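Local coordinates for DNA polymerase III, beta subunit (Eubacterium rectale, PDB 3T0P), which probably tethers DNA polymerases and other proteins to DNA, making replication processive, as a ring-shaped head-to-tail homodimer that encircles the duplex, at residues B[50-55]-B[197-202]; B[152-157]-B[192-197]; B[170-175]-B[241-246]; B[222-227]-B[235-240]. All blocks are in the same frame, centred on the assembly; numbering follows the deposited sequence.

Contact 1: residues B[50-55]-B[197-202]; sequences MELGIE and GKTLQE. With ACT (acetate ion), chain T; EDO (1,2-ethanediol), chain X.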
loop_
_atom_site.group_PDB
_atom_site.type_symbol
_atom_site.label_atom_id
_atom_site.label_comp_id
_atom_site.label_asym_id
_atom_site.label_seq_id
_atom_site.Cartn_x
_atom_site.Cartn_y
_atom_site.Cartn_z
HETATM N N MSE B 50 18.133 13.914 17.807
HETATM C CA MSE B 50 19.290 14.825 17.948
HETATM C C MSE B 50 19.405 15.805 16.775
HETATM O O MSE B 50 20.047 16.845 16.921
HETATM C CB MSE B 50 20.625 14.099 18.175
HETATM C CG MSE B 50 20.613 13.174 19.388
HETATM SE SE MSE B 50 19.998 14.002 21.060
HETATM C CE MSE B 50 21.645 15.070 21.453
ATOM N N GLU B 51 18.799 15.487 15.630
ATOM C CA GLU B 51 18.734 16.373 14.477
ATOM C C GLU B 51 17.331 17.014 14.446
ATOM O O GLU B 51 17.196 18.224 14.307
ATOM C CB GLU B 51 19.030 15.617 13.169
ATOM C CG GLU B 51 18.875 16.475 11.926
ATOM C CD GLU B 51 19.414 15.870 10.649
ATOM O OE1 GLU B 51 20.641 15.979 10.420
ATOM O OE2 GLU B 51 18.609 15.310 9.867
ATOM N N LEU B 52 16.301 16.178 14.565
ATOM C CA LEU B 52 14.904 16.587 14.526
ATOM C C LEU B 52 14.208 16.239 15.830
ATOM O O LEU B 52 14.255 15.097 16.273
ATOM C CB LEU B 52 14.227 15.890 13.344
ATOM C CG LEU B 52 12.765 16.160 13.097
ATOM C CD1 LEU B 52 12.577 17.526 12.476
ATOM C CD2 LEU B 52 12.182 15.095 12.159
ATOM N N GLY B 53 13.573 17.245 16.418
ATOM C CA GLY B 53 12.781 17.154 17.634
ATOM C C GLY B 53 11.334 17.515 17.362
ATOM O O GLY B 53 11.053 18.472 16.639
ATOM N N ILE B 54 10.399 16.715 17.878
ATOM C CA ILE B 54 8.976 17.002 17.745
ATOM C C ILE B 54 8.393 16.924 19.148
ATOM O O ILE B 54 8.636 15.976 19.899
ATOM C CB ILE B 54 8.175 16.163 16.701
ATOM C CG1 ILE B 54 8.850 16.169 15.317
ATOM C CG2 ILE B 54 6.731 16.692 16.580
ATOM C CD1 ILE B 54 8.240 15.207 14.315
ATOM N N GLU B 55 7.578 17.919 19.458
ATOM C CA GLU B 55 6.909 18.152 20.726
ATOM C C GLU B 55 5.455 18.445 20.471
ATOM O O GLU B 55 5.127 19.197 19.554
ATOM C CB GLU B 55 7.571 19.378 21.337
ATOM C CG GLU B 55 7.566 19.502 22.837
ATOM C CD GLU B 55 8.342 20.755 23.179
ATOM O OE1 GLU B 55 7.805 21.864 22.949
ATOM O OE2 GLU B 55 9.531 20.630 23.548
ATOM N N GLY B 197 16.873 17.404 4.582
ATOM C CA GLY B 197 15.831 16.780 3.778
ATOM C C GLY B 197 14.865 15.980 4.615
ATOM O O GLY B 197 13.648 16.110 4.446
ATOM N N LYS B 198 15.406 15.192 5.570
ATOM C CA LYS B 198 14.592 14.384 6.482
ATOM C C LYS B 198 13.586 15.257 7.279
ATOM O O LYS B 198 12.471 14.826 7.492
ATOM C CB LYS B 198 15.480 13.588 7.437
ATOM C CG LYS B 198 14.719 12.515 8.235
ATOM C CD LYS B 198 15.661 11.657 9.121
ATOM C CE LYS B 198 16.377 12.407 10.247
ATOM N NZ LYS B 198 15.441 13.009 11.242
ATOM N N THR B 199 13.977 16.474 7.700
ATOM C CA THR B 199 13.091 17.377 8.449
ATOM C C THR B 199 11.856 17.730 7.637
ATOM O O THR B 199 10.750 17.663 8.146
ATOM C CB THR B 199 13.847 18.633 8.843
ATOM O OG1 THR B 199 14.820 18.251 9.810
ATOM C CG2 THR B 199 12.921 19.733 9.379
ATOM N N LEU B 200 12.071 18.107 6.384
ATOM C CA LEU B 200 11.040 18.469 5.422
ATOM C C LEU B 200 10.192 17.280 5.052
ATOM O O LEU B 200 8.978 17.440 4.981
ATOM C CB LEU B 200 11.662 19.123 4.187
ATOM C CG LEU B 200 12.457 20.400 4.510
ATOM C CD1 LEU B 200 13.116 20.922 3.279
ATOM C CD2 LEU B 200 11.576 21.479 5.149
ATOM N N GLN B 201 10.788 16.086 4.896
ATOM C CA GLN B 201 10.013 14.869 4.598
ATOM C C GLN B 201 9.101 14.500 5.772
ATOM O O GLN B 201 7.926 14.217 5.558
ATOM C CB GLN B 201 10.937 13.687 4.288
ATOM C CG GLN B 201 11.571 13.730 2.916
ATOM C CD GLN B 201 12.726 12.756 2.775
ATOM O OE1 GLN B 201 13.353 12.317 3.757
ATOM N NE2 GLN B 201 13.078 12.438 1.535
ATOM N N GLU B 202 9.621 14.561 7.010
ATOM C CA GLU B 202 8.835 14.214 8.203
ATOM C C GLU B 202 7.740 15.247 8.487
ATOM O O GLU B 202 6.639 14.872 8.896
ATOM C CB GLU B 202 9.747 14.042 9.430
ATOM C CG GLU B 202 10.735 12.881 9.301
ATOM C CD GLU B 202 10.159 11.560 8.815
ATOM O OE1 GLU B 202 9.109 11.137 9.347
ATOM O OE2 GLU B 202 10.739 10.965 7.878
HETATM C C ACT T . 13.417 10.316 11.742
HETATM O O ACT T . 12.524 9.514 11.517
HETATM O OXT ACT T . 13.228 11.502 11.492
HETATM C CH3 ACT T . 14.737 9.795 12.270
HETATM C C1 EDO X . 3.369 23.978 22.151
HETATM O O1 EDO X . 3.112 23.645 20.775
HETATM C C2 EDO X . 4.628 23.275 22.658
HETATM O O2 EDO X . 4.676 21.931 22.163
#
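Where the N-terminal domain meets the central one, Leu52 at the start of strand 52-58 pushes its forked end against the first turns of helix 197-206, one methyl on Thr199 and the other on Glu202. Over these short segments strand and helix run in roughly the same direction, their axes 28° apart. Leu52 CG lies anti to the backbone N (chi1 -180°), and this carries the fork off the strand toward the helix. CD1 comes within 3.6 Å of Thr199 OG1 and also rests on its methyl; the hydroxyl spends its hydrogen bonding on Ser235, so the leucine meets it through packing alone. CD2 sits 3.8 Å from Glu202 CB, against the root of a side chain that then bends and leads its carboxylate away. Strand 52-58 pairs with strand 231-236 of the central domain, so one antiparallel sheet runs through this seam of the sliding ring and the helix packs beside it. Lys198 lies at the margin of the contact. Its chain bends at chi3 (65°) and again at chi4, which brings Lys198 NZ back to 3.8 Å from Leu52 CB. There it makes a salt bridge with Asp49, and Lys198 NZ also donates at 2.7 Å to OXT of an acetate ion, probably from the crystallisation liquor; Glu51 OE2 stays 4.1 Å from Lys198 NZ, beyond salt-bridge range. With a methionine in place of Lys198, Asp49 would probably be left without its charged mate at the turn where its OD1 also holds the backbone N atoms of Glu51 and Leu52. The same acetate OXT lies 3.6 Å from Glu202 CG, a packing approach.

Contact 2: residues B[152-157]-B[192-197]; sequences NKLMTG and KVVVPG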
loop_
_atom_site.group_PDB
_atom_site.type_symbol
_atom_site.label_atom_id
_atom_site.label_comp_id
_atom_site.label_asym_id
_atom_site.label_seq_id
_atom_site.Cartn_x
_atom_site.Cartn_y
_atom_site.Cartn_z
ATOM N N ASN B 152 27.786 14.755 -0.137
ATOM C CA ASN B 152 27.782 16.205 0.102
ATOM C C ASN B 152 26.591 16.520 1.005
ATOM O O ASN B 152 25.447 16.329 0.589
ATOM C CB ASN B 152 27.727 16.986 -1.222
ATOM C CG ASN B 152 27.852 18.489 -1.079
ATOM O OD1 ASN B 152 27.197 19.129 -0.249
ATOM N ND2 ASN B 152 28.653 19.096 -1.939
ATOM N N LYS B 153 26.866 16.967 2.249
ATOM C CA LYS B 153 25.849 17.227 3.269
ATOM C C LYS B 153 24.837 18.294 2.821
ATOM O O LYS B 153 23.648 18.098 3.016
ATOM C CB LYS B 153 26.503 17.617 4.605
ATOM C CG LYS B 153 25.581 17.454 5.813
ATOM N N LEU B 154 25.294 19.383 2.192
ATOM C CA LEU B 154 24.422 20.468 1.729
ATOM C C LEU B 154 23.394 20.007 0.674
ATOM O O LEU B 154 22.254 20.472 0.683
ATOM C CB LEU B 154 25.262 21.618 1.178
ATOM C CG LEU B 154 25.993 22.436 2.249
ATOM C CD1 LEU B 154 27.147 23.191 1.655
ATOM C CD2 LEU B 154 25.034 23.365 3.003
HETATM N N MSE B 155 23.780 19.069 -0.190
HETATM C CA MSE B 155 22.887 18.512 -1.220
HETATM C C MSE B 155 21.770 17.681 -0.629
HETATM O O MSE B 155 20.768 17.479 -1.312
HETATM C CB MSE B 155 23.661 17.658 -2.204
HETATM C CG MSE B 155 24.430 18.474 -3.186
HETATM SE SE MSE B 155 25.133 17.426 -4.659
HETATM C CE MSE B 155 25.585 15.629 -3.882
ATOM N N THR B 156 21.927 17.201 0.629
ATOM C CA THR B 156 20.892 16.403 1.328
ATOM C C THR B 156 19.825 17.315 1.945
ATOM O O THR B 156 18.799 16.828 2.397
ATOM C CB THR B 156 21.496 15.467 2.375
ATOM O OG1 THR B 156 22.052 16.242 3.433
ATOM C CG2 THR B 156 22.556 14.550 1.793
ATOM N N GLY B 157 20.058 18.620 1.940
ATOM C CA GLY B 157 19.081 19.567 2.448
ATOM C C GLY B 157 18.468 20.440 1.374
ATOM O O GLY B 157 18.753 20.273 0.188
ATOM N N LYS B 192 19.197 33.018 4.872
ATOM C CA LYS B 192 19.653 31.991 3.938
ATOM C C LYS B 192 20.128 30.795 4.763
ATOM O O LYS B 192 21.169 30.866 5.406
ATOM C CB LYS B 192 20.778 32.583 3.058
ATOM C CG LYS B 192 20.855 32.011 1.662
ATOM C CD LYS B 192 22.110 32.482 0.930
ATOM C CE LYS B 192 22.395 31.612 -0.274
ATOM N NZ LYS B 192 23.447 32.185 -1.173
ATOM N N VAL B 193 19.331 29.728 4.812
ATOM C CA VAL B 193 19.633 28.528 5.601
ATOM C C VAL B 193 19.379 27.250 4.794
ATOM O O VAL B 193 18.613 27.259 3.823
ATOM C CB VAL B 193 18.850 28.483 6.939
ATOM C CG1 VAL B 193 19.215 29.667 7.834
ATOM C CG2 VAL B 193 17.335 28.378 6.724
ATOM N N VAL B 194 20.000 26.148 5.223
ATOM C CA VAL B 194 19.837 24.856 4.578
ATOM C C VAL B 194 19.212 23.904 5.616
ATOM O O VAL B 194 19.824 23.587 6.646
ATOM C CB VAL B 194 21.150 24.308 3.956
ATOM C CG1 VAL B 194 20.895 23.011 3.186
ATOM C CG2 VAL B 194 21.801 25.342 3.044
ATOM N N VAL B 195 17.969 23.507 5.339
ATOM C CA VAL B 195 17.155 22.639 6.174
ATOM C C VAL B 195 17.382 21.178 5.743
ATOM O O VAL B 195 17.217 20.892 4.558
ATOM C CB VAL B 195 15.636 23.013 6.113
ATOM C CG1 VAL B 195 14.828 22.193 7.119
ATOM C CG2 VAL B 195 15.421 24.522 6.332
ATOM N N PRO B 196 17.688 20.246 6.684
ATOM C CA PRO B 196 17.855 18.833 6.299
ATOM C C PRO B 196 16.631 18.277 5.563
ATOM O O PRO B 196 15.505 18.671 5.869
ATOM C CB PRO B 196 18.038 18.120 7.649
ATOM C CG PRO B 196 18.578 19.179 8.555
ATOM C CD PRO B 196 17.902 20.436 8.136
ATOM N N GLY B 197 16.873 17.404 4.582
ATOM C CA GLY B 197 15.831 16.780 3.778
ATOM C C GLY B 197 14.865 15.980 4.615
ATOM O O GLY B 197 13.648 16.110 4.446
#
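Leu154 and Val194 cross at about a right angle, the leucine reaching from 153-156, a stretch with helical backbone angles, and the valine rising from strand 187-196, within this chain the outermost strand of the large antiparallel sheet running from the central into the C-terminal domain. The 153-156 stretch feeds directly into strand 157-163, the neighbour of strand 187-196, so the contact marks the place where the two strands begin to pair. Only one branch of the leucine does the touching: CD2 lies 3.8 Å from Val194 CG2. Leu154 CG stands beside its own backbone N (chi1 -73°), and the end of the side chain thereby comes nearer to the valine than its root does. The two valine methyls have different work. CG2 takes the leucine and also packs on Tyr242, whereas CG1, anti to the backbone N, points to the backbone opposite, 3.8 Å from Leu154 O and 4.0 Å from Gly157 CA. Gly157 forms an antiparallel non-hydrogen-bonded pair with Pro196, their CA atoms 4.1 Å apart, and it lies so close under strand 187-196 that a CB built on it would come within 2.8 Å of both Val195 O and Val194 CG1. Further along, Val195 bonds with Glu158 and Val193 with Phe160 through the main chain, continuing the ladder. Pro196 is the N-cap residue of helix 197-206. Just past it the strand's partner still holds on by the main chain: Gly197 N makes a weak, bent hydrogen bond to Thr156 O, 3.0 Å long with an angle of 128° at the hydrogen.

Contact 3: residues B[170-175]-B[241-246]; sequences VSLDGH and EYFKID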
loop_
_atom_site.group_PDB
_atom_site.type_symbol
_atom_site.label_atom_id
_atom_site.label_comp_id
_atom_site.label_asym_id
_atom_site.label_seq_id
_atom_site.Cartn_x
_atom_site.Cartn_y
_atom_site.Cartn_z
ATOM N N VAL B 170 15.187 25.859 -2.699
ATOM C CA VAL B 170 16.096 25.240 -3.678
ATOM C C VAL B 170 16.556 23.868 -3.203
ATOM O O VAL B 170 16.941 23.714 -2.047
ATOM C CB VAL B 170 17.339 26.150 -3.965
ATOM C CG1 VAL B 170 18.252 25.568 -5.040
ATOM C CG2 VAL B 170 16.939 27.568 -4.336
ATOM N N SER B 171 16.561 22.888 -4.121
ATOM C CA SER B 171 17.169 21.576 -3.943
ATOM C C SER B 171 17.964 21.230 -5.205
ATOM O O SER B 171 17.635 21.706 -6.297
ATOM C CB SER B 171 16.145 20.506 -3.633
ATOM O OG SER B 171 15.241 20.358 -4.709
ATOM N N LEU B 172 19.043 20.462 -5.047
ATOM C CA LEU B 172 19.888 20.028 -6.144
ATOM C C LEU B 172 20.639 18.762 -5.745
ATOM O O LEU B 172 20.891 18.531 -4.571
ATOM C CB LEU B 172 20.845 21.144 -6.642
ATOM C CG LEU B 172 21.953 21.663 -5.723
ATOM C CD1 LEU B 172 23.267 20.912 -5.947
ATOM C CD2 LEU B 172 22.227 23.121 -6.011
ATOM N N ASP B 173 20.974 17.930 -6.721
ATOM C CA ASP B 173 21.672 16.676 -6.447
ATOM C C ASP B 173 22.908 16.500 -7.351
ATOM O O ASP B 173 23.550 15.455 -7.305
ATOM C CB ASP B 173 20.694 15.501 -6.601
ATOM C CG ASP B 173 20.072 15.358 -7.985
ATOM O OD1 ASP B 173 20.420 16.165 -8.888
ATOM O OD2 ASP B 173 19.259 14.422 -8.178
ATOM N N GLY B 174 23.222 17.518 -8.146
ATOM C CA GLY B 174 24.344 17.495 -9.086
ATOM C C GLY B 174 23.949 17.232 -10.526
ATOM O O GLY B 174 24.753 17.461 -11.433
ATOM N N HIS B 175 22.704 16.763 -10.750
ATOM C CA HIS B 175 22.127 16.449 -12.059
ATOM C C HIS B 175 20.965 17.359 -12.423
ATOM O O HIS B 175 20.565 17.400 -13.584
ATOM C CB HIS B 175 21.634 15.004 -12.069
ATOM C CG HIS B 175 22.730 14.026 -11.837
ATOM N ND1 HIS B 175 22.865 13.377 -10.624
ATOM C CD2 HIS B 175 23.745 13.661 -12.650
ATOM C CE1 HIS B 175 23.936 12.612 -10.750
ATOM N NE2 HIS B 175 24.503 12.758 -11.950
ATOM N N GLU B 241 28.545 27.150 3.165
ATOM C CA GLU B 241 28.085 28.030 2.097
ATOM C C GLU B 241 27.398 27.190 1.025
ATOM O O GLU B 241 28.013 26.265 0.498
ATOM C CB GLU B 241 29.251 28.851 1.519
ATOM N N TYR B 242 26.105 27.462 0.754
ATOM C CA TYR B 242 25.359 26.725 -0.268
ATOM C C TYR B 242 25.907 27.102 -1.648
ATOM O O TYR B 242 26.514 28.169 -1.810
ATOM C CB TYR B 242 23.837 26.983 -0.186
ATOM C CG TYR B 242 22.987 25.943 -0.894
ATOM C CD1 TYR B 242 22.784 24.684 -0.340
ATOM C CD2 TYR B 242 22.373 26.223 -2.115
ATOM C CE1 TYR B 242 21.987 23.732 -0.974
ATOM C CE2 TYR B 242 21.575 25.276 -2.761
ATOM C CZ TYR B 242 21.390 24.031 -2.187
ATOM O OH TYR B 242 20.618 23.083 -2.807
ATOM N N PHE B 243 25.709 26.214 -2.622
ATOM C CA PHE B 243 26.150 26.352 -4.008
ATOM C C PHE B 243 25.697 27.684 -4.625
ATOM O O PHE B 243 24.570 28.128 -4.386
ATOM C CB PHE B 243 25.614 25.165 -4.836
ATOM C CG PHE B 243 25.841 23.832 -4.152
ATOM C CD1 PHE B 243 27.043 23.149 -4.308
ATOM C CD2 PHE B 243 24.875 23.291 -3.304
ATOM C CE1 PHE B 243 27.277 21.954 -3.632
ATOM C CE2 PHE B 243 25.109 22.089 -2.631
ATOM C CZ PHE B 243 26.308 21.431 -2.801
ATOM N N LYS B 244 26.582 28.328 -5.392
ATOM C CA LYS B 244 26.244 29.570 -6.090
ATOM C C LYS B 244 25.500 29.145 -7.348
ATOM O O LYS B 244 26.114 28.603 -8.265
ATOM C CB LYS B 244 27.478 30.473 -6.369
ATOM C CG LYS B 244 28.829 29.774 -6.556
ATOM N N ILE B 245 24.161 29.258 -7.330
ATOM C CA ILE B 245 23.327 28.774 -8.425
ATOM C C ILE B 245 22.828 29.895 -9.345
ATOM O O ILE B 245 22.474 29.603 -10.489
ATOM C CB ILE B 245 22.143 27.898 -7.910
ATOM C CG1 ILE B 245 21.262 28.614 -6.862
ATOM C CG2 ILE B 245 22.650 26.571 -7.382
ATOM C CD1 ILE B 245 19.976 29.220 -7.413
ATOM N N ASP B 246 22.785 31.153 -8.859
ATOM C CA ASP B 246 22.295 32.302 -9.633
ATOM C C ASP B 246 23.079 32.509 -10.942
ATOM O O ASP B 246 22.503 32.976 -11.928
ATOM C CB ASP B 246 22.313 33.574 -8.784
ATOM C CG ASP B 246 21.284 33.549 -7.665
ATOM O OD1 ASP B 246 20.070 33.683 -7.969
ATOM O OD2 ASP B 246 21.688 33.391 -6.487
HETATM O O HOH W 1 19.660 20.016 -2.326
#
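Strand 166-172 and the irregular segment 241-246 keep their main chains well apart, with the CA atoms of Leu172 and Phe243 9.2 Å from each other, and side chains fill the interval. Leu172 is the centre of it. Its CG lies between the backbone N and the carbonyl carbon (chi1 66°), which carries the fork toward 241-246. CD1 sits over one face of the Phe243 ring in a CH-pi contact, 4.1 Å from the centroid, while CD2 sits among Phe243, Tyr242 and Ile245, 3.7 Å from Ile245 CG2. The phenol meets the leucine from the opposite direction, OH 3.5 Å from Leu172 CG, and Val170 CG1 lies 4.0 Å from Tyr242 CE2. Phe243 stands over the Tyr242 ring, its CD2 above the centre. A water ties in the polar atoms: it accepts from Leu172 N at 2.8 Å and is hydrogen-bonded to Tyr242 OH. An alanine at Leu172 is likely to open a gap between the two aromatic rings and Ile245, leaving the Phe243 face without its methyl. This is how the connection from the central to the C-terminal domain of the sliding ring lies across its antiparallel sheet.

Contact 4: residues B[222-227]-B[235-240]; sequences NHIVFE and SRLIEG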
loop_
_atom_site.group_PDB
_atom_site.type_symbol
_atom_site.label_atom_id
_atom_site.label_comp_id
_atom_site.label_asym_id
_atom_site.label_seq_id
_atom_site.Cartn_x
_atom_site.Cartn_y
_atom_site.Cartn_z
ATOM N N ASN B 222 21.363 28.271 14.193
ATOM C CA ASN B 222 21.705 26.868 14.031
ATOM C C ASN B 222 20.463 26.004 13.993
ATOM O O ASN B 222 20.579 24.786 13.832
ATOM C CB ASN B 222 22.592 26.433 15.219
ATOM C CG ASN B 222 23.506 27.516 15.745
ATOM O OD1 ASN B 222 23.266 28.096 16.815
ATOM N ND2 ASN B 222 24.544 27.841 14.982
ATOM N N HIS B 223 19.276 26.626 14.185
ATOM C CA HIS B 223 18.000 25.928 14.265
ATOM C C HIS B 223 16.869 26.580 13.474
ATOM O O HIS B 223 16.864 27.787 13.225
ATOM C CB HIS B 223 17.565 25.826 15.733
ATOM C CG HIS B 223 18.517 25.035 16.576
ATOM N ND1 HIS B 223 18.414 23.662 16.681
ATOM C CD2 HIS B 223 19.599 25.444 17.272
ATOM C CE1 HIS B 223 19.417 23.285 17.459
ATOM N NE2 HIS B 223 20.154 24.325 17.834
ATOM N N ILE B 224 15.915 25.742 13.068
ATOM C CA ILE B 224 14.668 26.145 12.437
ATOM C C ILE B 224 13.559 25.539 13.303
ATOM O O ILE B 224 13.678 24.396 13.734
ATOM C CB ILE B 224 14.547 25.799 10.939
ATOM C CG1 ILE B 224 13.251 26.416 10.337
ATOM C CG2 ILE B 224 14.667 24.276 10.668
ATOM C CD1 ILE B 224 13.272 26.565 8.763
ATOM N N VAL B 225 12.524 26.329 13.599
ATOM C CA VAL B 225 11.368 25.938 14.408
ATOM C C VAL B 225 10.100 26.168 13.579
ATOM O O VAL B 225 9.941 27.218 12.966
ATOM C CB VAL B 225 11.333 26.710 15.764
ATOM C CG1 VAL B 225 10.102 26.345 16.600
ATOM C CG2 VAL B 225 12.627 26.503 16.562
ATOM N N PHE B 226 9.231 25.159 13.532
ATOM C CA PHE B 226 7.927 25.183 12.888
ATOM C C PHE B 226 6.875 24.999 13.951
ATOM O O PHE B 226 6.957 24.032 14.694
ATOM C CB PHE B 226 7.789 24.048 11.850
ATOM C CG PHE B 226 8.800 24.042 10.743
ATOM C CD1 PHE B 226 10.027 23.402 10.902
ATOM C CD2 PHE B 226 8.509 24.617 9.513
ATOM C CE1 PHE B 226 10.958 23.385 9.866
ATOM C CE2 PHE B 226 9.436 24.589 8.482
ATOM C CZ PHE B 226 10.658 23.983 8.670
ATOM N N GLU B 227 5.904 25.914 14.048
ATOM C CA GLU B 227 4.782 25.769 14.981
ATOM C C GLU B 227 3.485 25.732 14.213
ATOM O O GLU B 227 3.273 26.553 13.338
ATOM C CB GLU B 227 4.696 26.888 16.017
ATOM C CG GLU B 227 5.991 27.327 16.650
ATOM C CD GLU B 227 5.674 28.281 17.780
ATOM O OE1 GLU B 227 4.951 29.272 17.531
ATOM O OE2 GLU B 227 6.014 27.953 18.937
ATOM N N SER B 235 14.517 21.653 14.320
ATOM C CA SER B 235 15.527 20.965 13.535
ATOM C C SER B 235 16.811 21.727 13.495
ATOM O O SER B 235 16.806 22.958 13.411
ATOM C CB SER B 235 15.025 20.731 12.113
ATOM O OG SER B 235 16.004 20.175 11.247
ATOM N N ARG B 236 17.941 20.991 13.526
ATOM C CA ARG B 236 19.271 21.560 13.316
ATOM C C ARG B 236 19.361 21.994 11.861
ATOM O O ARG B 236 18.607 21.490 11.043
ATOM C CB ARG B 236 20.353 20.533 13.614
ATOM C CG ARG B 236 20.566 20.192 15.094
ATOM C CD ARG B 236 21.936 19.547 15.348
ATOM N NE ARG B 236 22.337 18.613 14.284
ATOM C CZ ARG B 236 22.575 17.313 14.456
ATOM N NH1 ARG B 236 22.497 16.768 15.666
ATOM N NH2 ARG B 236 22.913 16.552 13.420
ATOM N N LEU B 237 20.226 22.947 11.536
ATOM C CA LEU B 237 20.418 23.396 10.167
ATOM C C LEU B 237 21.752 22.858 9.649
ATOM O O LEU B 237 22.624 22.539 10.446
ATOM C CB LEU B 237 20.398 24.939 10.114
ATOM C CG LEU B 237 19.067 25.607 10.423
ATOM C CD1 LEU B 237 19.269 27.088 10.615
ATOM C CD2 LEU B 237 18.023 25.325 9.327
ATOM N N ILE B 238 21.921 22.754 8.326
ATOM C CA ILE B 238 23.189 22.280 7.755
ATOM C C ILE B 238 24.156 23.470 7.623
ATOM O O ILE B 238 23.796 24.502 7.045
ATOM C CB ILE B 238 22.979 21.549 6.412
ATOM C CG1 ILE B 238 21.917 20.443 6.567
ATOM C CG2 ILE B 238 24.317 21.006 5.893
ATOM C CD1 ILE B 238 21.470 19.774 5.302
ATOM N N GLU B 239 25.378 23.314 8.160
ATOM C CA GLU B 239 26.395 24.362 8.131
ATOM C C GLU B 239 27.154 24.378 6.794
ATOM O O GLU B 239 27.322 23.332 6.159
ATOM C CB GLU B 239 27.371 24.184 9.306
ATOM N N GLY B 240 27.582 25.573 6.380
ATOM C CA GLY B 240 28.344 25.779 5.148
ATOM C C GLY B 240 27.720 26.695 4.111
ATOM O O GLY B 240 26.515 26.980 4.138
#
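Ile224 and Ser235 are joined by a reciprocal pair of backbone hydrogen bonds, Ile224 N to Ser235 O at 2.9 Å and Ser235 N to Ile224 O at the same 2.9 Å, both close to straight (167° and 163° at the hydrogen). A third bond, from Leu237 N to Asn222 O at 3.0 Å, is more bent and reaches the carbonyl from above its plane. Between them His223 and Arg236 form the non-hydrogen-bonded pair, where His223 CA comes 3.3 Å from Ser235 O in a CA-H...O contact. These are the open ends of the antiparallel hairpin 223-228/231-236, whose second strand also pairs with strand 52-58 of the N-terminal domain. Ser235 OG donates to Arg236 O and is hydrogen-bonded to Thr199 as well, so helix 197-206 is tied to the hairpin here. On the face carrying Ile224 and Ser235, the isoleucine and Leu237 cross at about a right angle, Ile224 CG2 lying 3.8 Å from Leu237 CD2. The other leucine methyl, CD1, reaches back to 3.6 Å from His223 N. Packing is thinner on the face of His223 and Arg236. There the imidazole CE1 touches Arg236 CG at 4.1 Å, with ring and guanidinium planes turned 66° apart, and His223 ND1 is buried with no polar partner in the model.

Overall arrangement
Contacts 2 and 3 are the buried ones, whereas contacts 1 and 4 are partly buried and keep charged side chains at their margins. Chemistry follows place: contact 4 rests on regular strand hydrogen bonds, contact 2 on a close backbone approach, contact 3 on aromatic and aliphatic packing with one water, and contact 1 on a leucine beside a lysine-centred polar cluster. Contacts 1 and 4 reach the same sheet through strands 52-58 and 231-236; contacts 2 and 3 share the other large sheet and touch through Val194 and Tyr242. Gly197 belongs to both contacts 1 and 2, and a probable bond from Ile238 N to Val194 O links contact 4 to contact 2.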